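Arabinogalactan endo-1,4-beta-galactosidase (Ignisphaera aggregans, PDB 7OSK) is the GH53 catalytic domain of a hyperthermostable, calcium-binding endo-beta-1,4-galactanase, a glycosidase that probably cleaves beta-1,4-galactan chains internally. Local coordinates at residues Trp61-Tyr69 with Thr355-Gly363; Val162-Leu173 with Leu212-Val223. All coordinates share one frame; numbering follows the deposited sequence.

Interaction 1 of 2, residues Trp61-Tyr69 with Thr355-Gly363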
loop_
_atom_site.group_PDB
_atom_site.type_symbol
_atom_site.label_atom_id
_atom_site.label_comp_id
_atom_site.label_asym_id
_atom_site.label_seq_id
_atom_site.Cartn_x
_atom_site.Cartn_y
_atom_site.Cartn_z
ATOM N N TRP A 61 -14.950 -2.749 3.923
ATOM C CA TRP A 61 -16.038 -3.279 3.106
ATOM C C TRP A 61 -16.436 -4.681 3.564
ATOM O O TRP A 61 -17.620 -4.994 3.670
ATOM C CB TRP A 61 -15.629 -3.294 1.630
ATOM C CG TRP A 61 -16.666 -3.850 0.692
ATOM C CD1 TRP A 61 -16.578 -5.001 -0.034
ATOM C CD2 TRP A 61 -17.940 -3.273 0.374
ATOM N NE1 TRP A 61 -17.714 -5.176 -0.783
ATOM C CE2 TRP A 61 -18.567 -4.130 -0.551
ATOM C CE3 TRP A 61 -18.611 -2.115 0.784
ATOM C CZ2 TRP A 61 -19.832 -3.870 -1.074
ATOM C CZ3 TRP A 61 -19.869 -1.858 0.263
ATOM C CH2 TRP A 61 -20.466 -2.732 -0.656
ATOM N N ILE A 62 -15.437 -5.514 3.843
ATOM C CA ILE A 62 -15.666 -6.878 4.316
ATOM C C ILE A 62 -16.497 -6.895 5.601
ATOM O O ILE A 62 -17.414 -7.704 5.743
ATOM C CB ILE A 62 -14.325 -7.612 4.561
ATOM C CG1 ILE A 62 -13.596 -7.820 3.231
ATOM C CG2 ILE A 62 -14.552 -8.956 5.255
ATOM C CD1 ILE A 62 -12.192 -8.402 3.358
ATOM N N ILE A 63 -16.169 -6.003 6.531
ATOM C CA ILE A 63 -16.862 -5.935 7.815
ATOM C C ILE A 63 -18.323 -5.520 7.632
ATOM O O ILE A 63 -19.208 -5.998 8.346
ATOM C CB ILE A 63 -16.162 -4.949 8.777
ATOM C CG1 ILE A 63 -14.704 -5.367 8.996
ATOM C CG2 ILE A 63 -16.893 -4.883 10.118
ATOM C CD1 ILE A 63 -13.861 -4.336 9.723
ATOM N N GLU A 64 -18.571 -4.632 6.675
ATOM C CA GLU A 64 -19.920 -4.147 6.414
ATOM C C GLU A 64 -20.813 -5.262 5.885
ATOM O O GLU A 64 -22.018 -5.269 6.129
ATOM C CB GLU A 64 -19.888 -2.980 5.422
ATOM C CG GLU A 64 -19.317 -1.691 6.007
ATOM C CD GLU A 64 -19.214 -0.570 4.987
ATOM O OE1 GLU A 64 -19.805 -0.705 3.895
ATOM O OE2 GLU A 64 -18.544 0.445 5.278
ATOM N N LEU A 65 -20.216 -6.206 5.165
ATOM C CA LEU A 65 -20.967 -7.311 4.580
ATOM C C LEU A 65 -21.245 -8.413 5.601
ATOM O O LEU A 65 -22.144 -9.231 5.404
ATOM C CB LEU A 65 -20.212 -7.889 3.380
ATOM C CG LEU A 65 -19.946 -6.939 2.210
ATOM C CD1 LEU A 65 -19.273 -7.683 1.067
ATOM C CD2 LEU A 65 -21.224 -6.262 1.727
ATOM N N GLY A 66 -20.470 -8.430 6.683
ATOM C CA GLY A 66 -20.644 -9.407 7.745
ATOM C C GLY A 66 -19.425 -10.285 7.960
ATOM O O GLY A 66 -19.496 -11.289 8.671
ATOM N N GLY A 67 -18.307 -9.913 7.347
ATOM C CA GLY A 67 -17.070 -10.656 7.503
ATOM C C GLY A 67 -16.496 -10.519 8.900
ATOM O O GLY A 67 -16.567 -9.449 9.504
ATOM N N LYS A 68 -15.923 -11.609 9.406
ATOM C CA LYS A 68 -15.407 -11.661 10.772
ATOM C C LYS A 68 -13.934 -12.059 10.811
ATOM O O LYS A 68 -13.502 -12.945 10.074
ATOM C CB LYS A 68 -16.226 -12.648 11.608
ATOM C CG LYS A 68 -17.692 -12.270 11.772
ATOM C CD LYS A 68 -18.460 -13.353 12.520
ATOM C CE LYS A 68 -19.915 -12.967 12.742
ATOM N NZ LYS A 68 -20.055 -11.772 13.621
ATOM N N TYR A 69 -13.175 -11.400 11.685
ATOM C CA TYR A 69 -11.764 -11.711 11.895
ATOM C C TYR A 69 -11.554 -12.359 13.260
ATOM O O TYR A 69 -12.159 -11.948 14.253
ATOM C CB TYR A 69 -10.908 -10.449 11.781
ATOM C CG TYR A 69 -10.850 -9.876 10.385
ATOM C CD1 TYR A 69 -9.890 -10.303 9.478
ATOM C CD2 TYR A 69 -11.754 -8.908 9.975
ATOM C CE1 TYR A 69 -9.833 -9.783 8.202
ATOM C CE2 TYR A 69 -11.706 -8.382 8.700
ATOM C CZ TYR A 69 -10.744 -8.821 7.818
ATOM O OH TYR A 69 -10.693 -8.297 6.547
ATOM N N THR A 355 -5.600 -8.164 4.873
ATOM C CA THR A 355 -6.919 -8.409 5.447
ATOM C C THR A 355 -7.917 -8.891 4.402
ATOM O O THR A 355 -9.109 -9.012 4.682
ATOM C CB THR A 355 -7.478 -7.135 6.106
ATOM O OG1 THR A 355 -7.723 -6.141 5.101
ATOM C CG2 THR A 355 -6.495 -6.589 7.130
ATOM N N TRP A 356 -7.432 -9.168 3.197
ATOM C CA TRP A 356 -8.320 -9.516 2.095
ATOM C C TRP A 356 -8.730 -10.988 2.164
ATOM O O TRP A 356 -8.277 -11.815 1.373
ATOM C CB TRP A 356 -7.649 -9.196 0.756
ATOM C CG TRP A 356 -8.619 -8.937 -0.357
ATOM C CD1 TRP A 356 -9.974 -9.089 -0.320
ATOM C CD2 TRP A 356 -8.305 -8.466 -1.672
ATOM N NE1 TRP A 356 -10.523 -8.747 -1.530
ATOM C CE2 TRP A 356 -9.519 -8.360 -2.379
ATOM C CE3 TRP A 356 -7.114 -8.125 -2.322
ATOM C CZ2 TRP A 356 -9.579 -7.930 -3.700
ATOM C CZ3 TRP A 356 -7.175 -7.698 -3.636
ATOM C CH2 TRP A 356 -8.399 -7.604 -4.310
ATOM N N ILE A 357 -9.595 -11.300 3.124
ATOM C CA ILE A 357 -10.096 -12.657 3.301
ATOM C C ILE A 357 -11.227 -12.936 2.310
ATOM O O ILE A 357 -11.878 -12.006 1.835
ATOM C CB ILE A 357 -10.595 -12.883 4.744
ATOM C CG1 ILE A 357 -11.721 -11.904 5.091
ATOM C CG2 ILE A 357 -9.444 -12.715 5.728
ATOM C CD1 ILE A 357 -12.531 -12.317 6.299
ATOM N N PRO A 358 -11.466 -14.219 1.991
ATOM C CA PRO A 358 -12.540 -14.527 1.045
ATOM C C PRO A 358 -13.913 -14.318 1.665
ATOM O O PRO A 358 -14.200 -14.885 2.720
ATOM C CB PRO A 358 -12.302 -16.001 0.712
ATOM C CG PRO A 358 -11.649 -16.551 1.921
ATOM C CD PRO A 358 -10.803 -15.441 2.483
ATOM N N TYR A 359 -14.744 -13.510 1.017
ATOM C CA TYR A 359 -16.100 -13.273 1.492
ATOM C C TYR A 359 -17.003 -12.887 0.324
ATOM O O TYR A 359 -16.586 -12.131 -0.552
ATOM C CB TYR A 359 -16.119 -12.174 2.555
ATOM C CG TYR A 359 -17.331 -12.239 3.461
ATOM C CD1 TYR A 359 -17.310 -12.994 4.626
ATOM C CD2 TYR A 359 -18.500 -11.556 3.144
ATOM C CE1 TYR A 359 -18.416 -13.063 5.453
ATOM C CE2 TYR A 359 -19.609 -11.618 3.969
ATOM C CZ TYR A 359 -19.560 -12.373 5.122
ATOM O OH TYR A 359 -20.659 -12.444 5.949
ATOM N N PRO A 360 -18.238 -13.415 0.297
ATOM C CA PRO A 360 -19.174 -13.020 -0.760
ATOM C C PRO A 360 -19.387 -11.511 -0.818
ATOM O O PRO A 360 -19.794 -10.908 0.179
ATOM C CB PRO A 360 -20.466 -13.742 -0.368
ATOM C CG PRO A 360 -20.014 -14.925 0.392
ATOM C CD PRO A 360 -18.800 -14.478 1.151
ATOM N N GLY A 361 -19.102 -10.914 -1.972
ATOM C CA GLY A 361 -19.300 -9.490 -2.172
ATOM C C GLY A 361 -18.031 -8.673 -2.026
ATOM O O GLY A 361 -17.990 -7.509 -2.431
ATOM N N ALA A 362 -16.996 -9.283 -1.456
ATOM C CA ALA A 362 -15.727 -8.598 -1.214
ATOM C C ALA A 362 -14.654 -9.057 -2.197
ATOM O O ALA A 362 -13.506 -9.280 -1.816
ATOM C CB ALA A 362 -15.265 -8.834 0.214
ATOM N N GLY A 363 -15.033 -9.202 -3.461
ATOM C CA GLY A 363 -14.088 -9.580 -4.495
ATOM C C GLY A 363 -13.274 -8.390 -4.964
ATOM O O GLY A 363 -13.398 -7.289 -4.424
#
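Ile62 pushes its branched side chain into the bend of segment 355-363. From CB, CG2 runs to the CD1 and CG1 of Ile357, each 4.1 Å away, while the other branch places CG1 3.6 Å from Ala362 CB. The extended second torsion (174°) then carries CD1 past Ala362 to the start of the segment, where it ends 3.4 Å from Thr355 O and also meets the backbone N and CG1 of Ile357. Two polar grips flank this apolar wedge. Trp61 NE1 donates an almost straight bond (171°) to Gly361 O, 2.9 Å away; the oxygen lies in the indole plane, but the donor stands well above the carbonyl plane. Tyr69 OH instead donates a hydrogen bond to Thr355 O, in the carbonyl plane and on a lone pair, and the same oxygen accepts from Ile357 N.

The contact joins the end of helix 59-65 and the turn after it to the loop after strand 346-352, which is the last strand of the TIM barrel and closes it against the first, 51-55. The helix stops in a Schellman motif with Gly66 as C-prime residue, and Gly67 CA packs over one face of the Tyr359 ring in a CH-pi contact, 3.9 Å from its centroid. Leu65 CB reaches Tyr359 CE2, and its CD1 lies against the type II turn Tyr359-Ala362. Trp356 O accepts a hydrogen bond from Asn370 ND2, a side chain of the calcium site.

Interaction 2 of 2, residues Val162-Leu173 with Leu212-Val223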
loop_
_atom_site.group_PDB
_atom_site.type_symbol
_atom_site.label_atom_id
_atom_site.label_comp_id
_atom_site.label_asym_id
_atom_site.label_seq_id
_atom_site.Cartn_x
_atom_site.Cartn_y
_atom_site.Cartn_z
ATOM N N VAL A 162 -5.262 20.996 -12.705
ATOM C CA VAL A 162 -4.381 21.409 -11.618
ATOM C C VAL A 162 -5.214 21.958 -10.467
ATOM O O VAL A 162 -4.930 21.694 -9.297
ATOM C CB VAL A 162 -3.365 22.483 -12.073
ATOM C CG1 VAL A 162 -2.519 22.960 -10.900
ATOM C CG2 VAL A 162 -2.471 21.943 -13.177
ATOM N N GLU A 163 -6.241 22.728 -10.809
ATOM C CA GLU A 163 -7.145 23.286 -9.814
ATOM C C GLU A 163 -7.954 22.175 -9.148
ATOM O O GLU A 163 -8.405 22.320 -8.012
ATOM C CB GLU A 163 -8.083 24.314 -10.457
ATOM C CG GLU A 163 -8.736 25.266 -9.465
ATOM C CD GLU A 163 -7.756 26.282 -8.900
ATOM O OE1 GLU A 163 -7.349 27.195 -9.650
ATOM O OE2 GLU A 163 -7.394 26.170 -7.709
ATOM N N ALA A 164 -8.128 21.065 -9.860
ATOM C CA ALA A 164 -8.924 19.948 -9.362
ATOM C C ALA A 164 -8.150 19.108 -8.350
ATOM O O ALA A 164 -8.667 18.792 -7.279
ATOM C CB ALA A 164 -9.395 19.076 -10.515
ATOM N N VAL A 165 -6.916 18.742 -8.689
ATOM C CA VAL A 165 -6.100 17.929 -7.791
ATOM C C VAL A 165 -5.818 18.672 -6.491
ATOM O O VAL A 165 -5.776 18.064 -5.420
ATOM C CB VAL A 165 -4.760 17.513 -8.439
ATOM C CG1 VAL A 165 -5.002 16.494 -9.538
ATOM C CG2 VAL A 165 -4.006 18.723 -8.977
ATOM N N TYR A 166 -5.640 19.985 -6.578
ATOM C CA TYR A 166 -5.365 20.782 -5.391
ATOM C C TYR A 166 -6.589 20.854 -4.491
ATOM O O TYR A 166 -6.523 20.506 -3.311
ATOM C CB TYR A 166 -4.918 22.197 -5.765
ATOM C CG TYR A 166 -4.777 23.098 -4.557
ATOM C CD1 TYR A 166 -3.620 23.084 -3.788
ATOM C CD2 TYR A 166 -5.807 23.951 -4.176
ATOM C CE1 TYR A 166 -3.490 23.899 -2.678
ATOM C CE2 TYR A 166 -5.685 24.769 -3.069
ATOM C CZ TYR A 166 -4.525 24.738 -2.324
ATOM O OH TYR A 166 -4.398 25.551 -1.221
ATOM N N ASN A 167 -7.705 21.307 -5.056
ATOM C CA ASN A 167 -8.920 21.527 -4.282
ATOM C C ASN A 167 -9.499 20.238 -3.713
ATOM O O ASN A 167 -10.081 20.240 -2.630
ATOM C CB ASN A 167 -9.973 22.223 -5.140
ATOM C CG ASN A 167 -11.186 22.639 -4.339
ATOM O OD1 ASN A 167 -12.200 21.938 -4.311
ATOM N ND2 ASN A 167 -11.086 23.784 -3.673
ATOM N N TRP A 168 -9.342 19.138 -4.442
ATOM C CA TRP A 168 -9.844 17.852 -3.976
ATOM C C TRP A 168 -8.961 17.308 -2.859
ATOM O O TRP A 168 -9.465 16.835 -1.842
ATOM C CB TRP A 168 -9.920 16.839 -5.121
ATOM C CG TRP A 168 -10.508 15.533 -4.689
ATOM C CD1 TRP A 168 -11.832 15.205 -4.646
ATOM C CD2 TRP A 168 -9.794 14.382 -4.226
ATOM N NE1 TRP A 168 -11.987 13.920 -4.185
ATOM C CE2 TRP A 168 -10.751 13.392 -3.921
ATOM C CE3 TRP A 168 -8.440 14.091 -4.039
ATOM C CZ2 TRP A 168 -10.396 12.133 -3.442
ATOM C CZ3 TRP A 168 -8.089 12.840 -3.564
ATOM C CH2 TRP A 168 -9.063 11.877 -3.270
ATOM N N THR A 169 -7.647 17.381 -3.054
ATOM C CA THR A 169 -6.697 16.914 -2.052
ATOM C C THR A 169 -6.833 17.712 -0.763
ATOM O O THR A 169 -6.790 17.151 0.332
ATOM C CB THR A 169 -5.245 17.021 -2.552
ATOM O OG1 THR A 169 -5.099 16.270 -3.764
ATOM C CG2 THR A 169 -4.270 16.485 -1.508
ATOM N N TYR A 170 -6.983 19.025 -0.904
ATOM C CA TYR A 170 -7.125 19.902 0.248
ATOM C C TYR A 170 -8.362 19.516 1.046
ATOM O O TYR A 170 -8.277 19.226 2.238
ATOM C CB TYR A 170 -7.209 21.366 -0.191
ATOM C CG TYR A 170 -7.419 22.328 0.955
ATOM C CD1 TYR A 170 -6.351 22.761 1.729
ATOM C CD2 TYR A 170 -8.688 22.800 1.266
ATOM C CE1 TYR A 170 -6.539 23.636 2.779
ATOM C CE2 TYR A 170 -8.886 23.676 2.314
ATOM C CZ TYR A 170 -7.808 24.092 3.068
ATOM O OH TYR A 170 -8.002 24.965 4.114
ATOM N N ASN A 171 -9.507 19.502 0.372
ATOM C CA ASN A 171 -10.770 19.146 1.005
ATOM C C ASN A 171 -10.771 17.701 1.493
ATOM O O ASN A 171 -11.383 17.386 2.512
ATOM C CB ASN A 171 -11.929 19.372 0.035
ATOM C CG ASN A 171 -12.273 20.842 -0.135
ATOM O OD1 ASN A 171 -12.246 21.614 0.824
ATOM N ND2 ASN A 171 -12.602 21.237 -1.361
ATOM N N ALA A 172 -10.085 16.823 0.763
ATOM C CA ALA A 172 -9.971 15.426 1.168
ATOM C C ALA A 172 -9.290 15.328 2.527
ATOM O O ALA A 172 -9.834 14.733 3.452
ATOM C CB ALA A 172 -9.204 14.622 0.132
ATOM N N LEU A 173 -8.109 15.925 2.652
ATOM C CA LEU A 173 -7.363 15.868 3.905
ATOM C C LEU A 173 -8.024 16.714 4.992
ATOM O O LEU A 173 -7.903 16.407 6.177
ATOM C CB LEU A 173 -5.918 16.319 3.688
ATOM C CG LEU A 173 -5.076 15.403 2.792
ATOM C CD1 LEU A 173 -3.699 15.993 2.565
ATOM C CD2 LEU A 173 -4.956 14.004 3.379
ATOM N N LEU A 212 1.043 18.727 -11.866
ATOM C CA LEU A 212 -0.014 18.027 -11.145
ATOM C C LEU A 212 0.520 17.412 -9.859
ATOM O O LEU A 212 -0.163 17.399 -8.837
ATOM C CB LEU A 212 -0.636 16.941 -12.027
ATOM C CG LEU A 212 -1.449 17.444 -13.224
ATOM C CD1 LEU A 212 -1.867 16.287 -14.119
ATOM C CD2 LEU A 212 -2.668 18.223 -12.760
ATOM N N LEU A 213 1.744 16.902 -9.914
ATOM C CA LEU A 213 2.363 16.295 -8.744
ATOM C C LEU A 213 2.597 17.359 -7.676
ATOM O O LEU A 213 2.304 17.146 -6.501
ATOM C CB LEU A 213 3.678 15.612 -9.127
ATOM C CG LEU A 213 4.036 14.298 -8.426
ATOM C CD1 LEU A 213 2.939 13.255 -8.579
ATOM C CD2 LEU A 213 5.344 13.762 -8.984
ATOM N N LYS A 214 3.112 18.511 -8.095
ATOM C CA LYS A 214 3.335 19.632 -7.187
ATOM C C LYS A 214 2.027 20.174 -6.617
ATOM O O LYS A 214 1.958 20.544 -5.447
ATOM C CB LYS A 214 4.084 20.756 -7.904
ATOM C CG LYS A 214 5.575 20.512 -8.077
ATOM C CD LYS A 214 6.243 21.693 -8.765
ATOM C CE LYS A 214 7.750 21.517 -8.838
ATOM N NZ LYS A 214 8.404 22.639 -9.563
ATOM N N ALA A 215 0.996 20.223 -7.456
ATOM C CA ALA A 215 -0.304 20.761 -7.063
ATOM C C ALA A 215 -0.905 19.987 -5.895
ATOM O O ALA A 215 -1.447 20.577 -4.958
ATOM C CB ALA A 215 -1.253 20.741 -8.242
ATOM N N ALA A 216 -0.815 18.664 -5.961
ATOM C CA ALA A 216 -1.294 17.816 -4.879
ATOM C C ALA A 216 -0.489 18.067 -3.613
ATOM O O ALA A 216 -1.050 18.185 -2.527
ATOM C CB ALA A 216 -1.212 16.359 -5.273
ATOM N N ILE A 217 0.828 18.154 -3.759
ATOM C CA ILE A 217 1.707 18.366 -2.617
ATOM C C ILE A 217 1.416 19.710 -1.950
ATOM O O ILE A 217 1.381 19.797 -0.725
ATOM C CB ILE A 217 3.192 18.293 -3.030
ATOM C CG1 ILE A 217 3.517 16.886 -3.532
ATOM C CG2 ILE A 217 4.100 18.636 -1.854
ATOM C CD1 ILE A 217 4.866 16.758 -4.193
ATOM N N SER A 218 1.201 20.752 -2.749
ATOM C CA SER A 218 0.859 22.060 -2.201
ATOM C C SER A 218 -0.393 21.961 -1.342
ATOM O O SER A 218 -0.509 22.636 -0.321
ATOM C CB SER A 218 0.647 23.087 -3.314
ATOM O OG SER A 218 1.884 23.556 -3.819
ATOM N N ALA A 219 -1.325 21.108 -1.756
ATOM C CA ALA A 219 -2.570 20.930 -1.024
ATOM C C ALA A 219 -2.312 20.288 0.336
ATOM O O ALA A 219 -2.839 20.742 1.349
ATOM C CB ALA A 219 -3.547 20.090 -1.832
ATOM N N VAL A 220 -1.495 19.238 0.351
ATOM C CA VAL A 220 -1.194 18.516 1.584
ATOM C C VAL A 220 -0.574 19.435 2.634
ATOM O O VAL A 220 -0.971 19.420 3.800
ATOM C CB VAL A 220 -0.227 17.340 1.332
ATOM C CG1 VAL A 220 0.068 16.599 2.637
ATOM C CG2 VAL A 220 -0.796 16.390 0.293
ATOM N N LYS A 221 0.402 20.230 2.207
ATOM C CA LYS A 221 1.176 21.066 3.121
ATOM C C LYS A 221 0.319 22.213 3.663
ATOM O O LYS A 221 0.536 22.684 4.781
ATOM C CB LYS A 221 2.424 21.624 2.422
ATOM C CG LYS A 221 3.203 20.606 1.575
ATOM C CD LYS A 221 4.327 19.940 2.347
ATOM C CE LYS A 221 5.545 20.847 2.470
ATOM N NZ LYS A 221 6.590 20.506 1.463
ATOM N N ASP A 222 -0.654 22.656 2.870
ATOM C CA ASP A 222 -1.553 23.734 3.278
ATOM C C ASP A 222 -2.497 23.271 4.388
ATOM O O ASP A 222 -2.940 24.073 5.212
ATOM C CB ASP A 222 -2.363 24.248 2.083
ATOM C CG ASP A 222 -1.533 25.085 1.126
ATOM O OD1 ASP A 222 -0.516 25.671 1.555
ATOM O OD2 ASP A 222 -1.910 25.164 -0.063
ATOM N N VAL A 223 -2.807 21.977 4.402
ATOM C CA VAL A 223 -3.593 21.395 5.484
ATOM C C VAL A 223 -2.690 21.206 6.698
ATOM O O VAL A 223 -3.074 21.514 7.827
ATOM C CB VAL A 223 -4.220 20.040 5.085
ATOM C CG1 VAL A 223 -5.102 19.505 6.210
ATOM C CG2 VAL A 223 -5.026 20.177 3.803
#
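Segments 162-173 and 212-223 form a close, nearly parallel helix-helix contact on the outside of the barrel. Their axes approach to 7.8 Å and cross at -27°, a spacing made possible by the small residues Ala215, Ala216 and Ala219 along one side of the second helix. Tyr166 is the knob that fits among Ala215, Ser218, Ala219 and Asp222. With CG anti to the backbone N (chi1 173°), its ring leans across the second helix, so that CD1 lies 3.6 Å from Ala219 CB, while Ala215 O and Asp222 OD2 come to the ring edge near its plane. The phenol ends in a 2.8 Å hydrogen bond from Tyr166 OH to Asp222 OD2; the ring and carboxylate planes stand 76° apart, and the hydroxyl meets the oxygen from its anti side, out of the carboxylate plane.

Helix 158-178 leads from strand 130-135 to strand 185-188 and helix 206-223 from there to strand 228-234, making them neighbours in the outer layer of the TIM barrel. Both rest on strand 185-188, with Leu173 on Val186 and Ala216 on Ile188. Along the rest of the interface the packing is largely apolar. At one end Val162 CG2 meets Leu212 CD2 at 3.7 Å, and Val165 CG2 touches Ala215 CB at 3.5 Å. In the middle, Thr169 turns CB and CG2 to Ala219 CB, while its OG1 bonds back to Val165 O within its own helix and also pairs with Tyr137 OH. Further along, Leu173 CD1 lies 3.7 Å from Val220 CG2, and Val223 CG2 fits between Leu173 CB and Tyr170 CD1, 3.6 Å from Tyr170 CD1.

Overall arrangement
Both interactions belong to the same TIM barrel but to different layers of it, with nearest atoms about 17 Å apart and no contact between them. Interaction 1 joins elements beyond the ends of the first and last strands, beside the calcium site; interaction 2 pairs two successive helices of the outer wall, far from that site. Each is partly buried, with solvent reaching some of its residues. Their chemistry follows their setting: between a helix end and an irregular loop, isoleucine-centred apolar packing combines with side-chain bonds to backbone carbonyls and a glycine packs against an aromatic face, whereas between regular helices alanine, valine and leucine do most of the work and the sole cross-helix hydrogen bond joins two side chains.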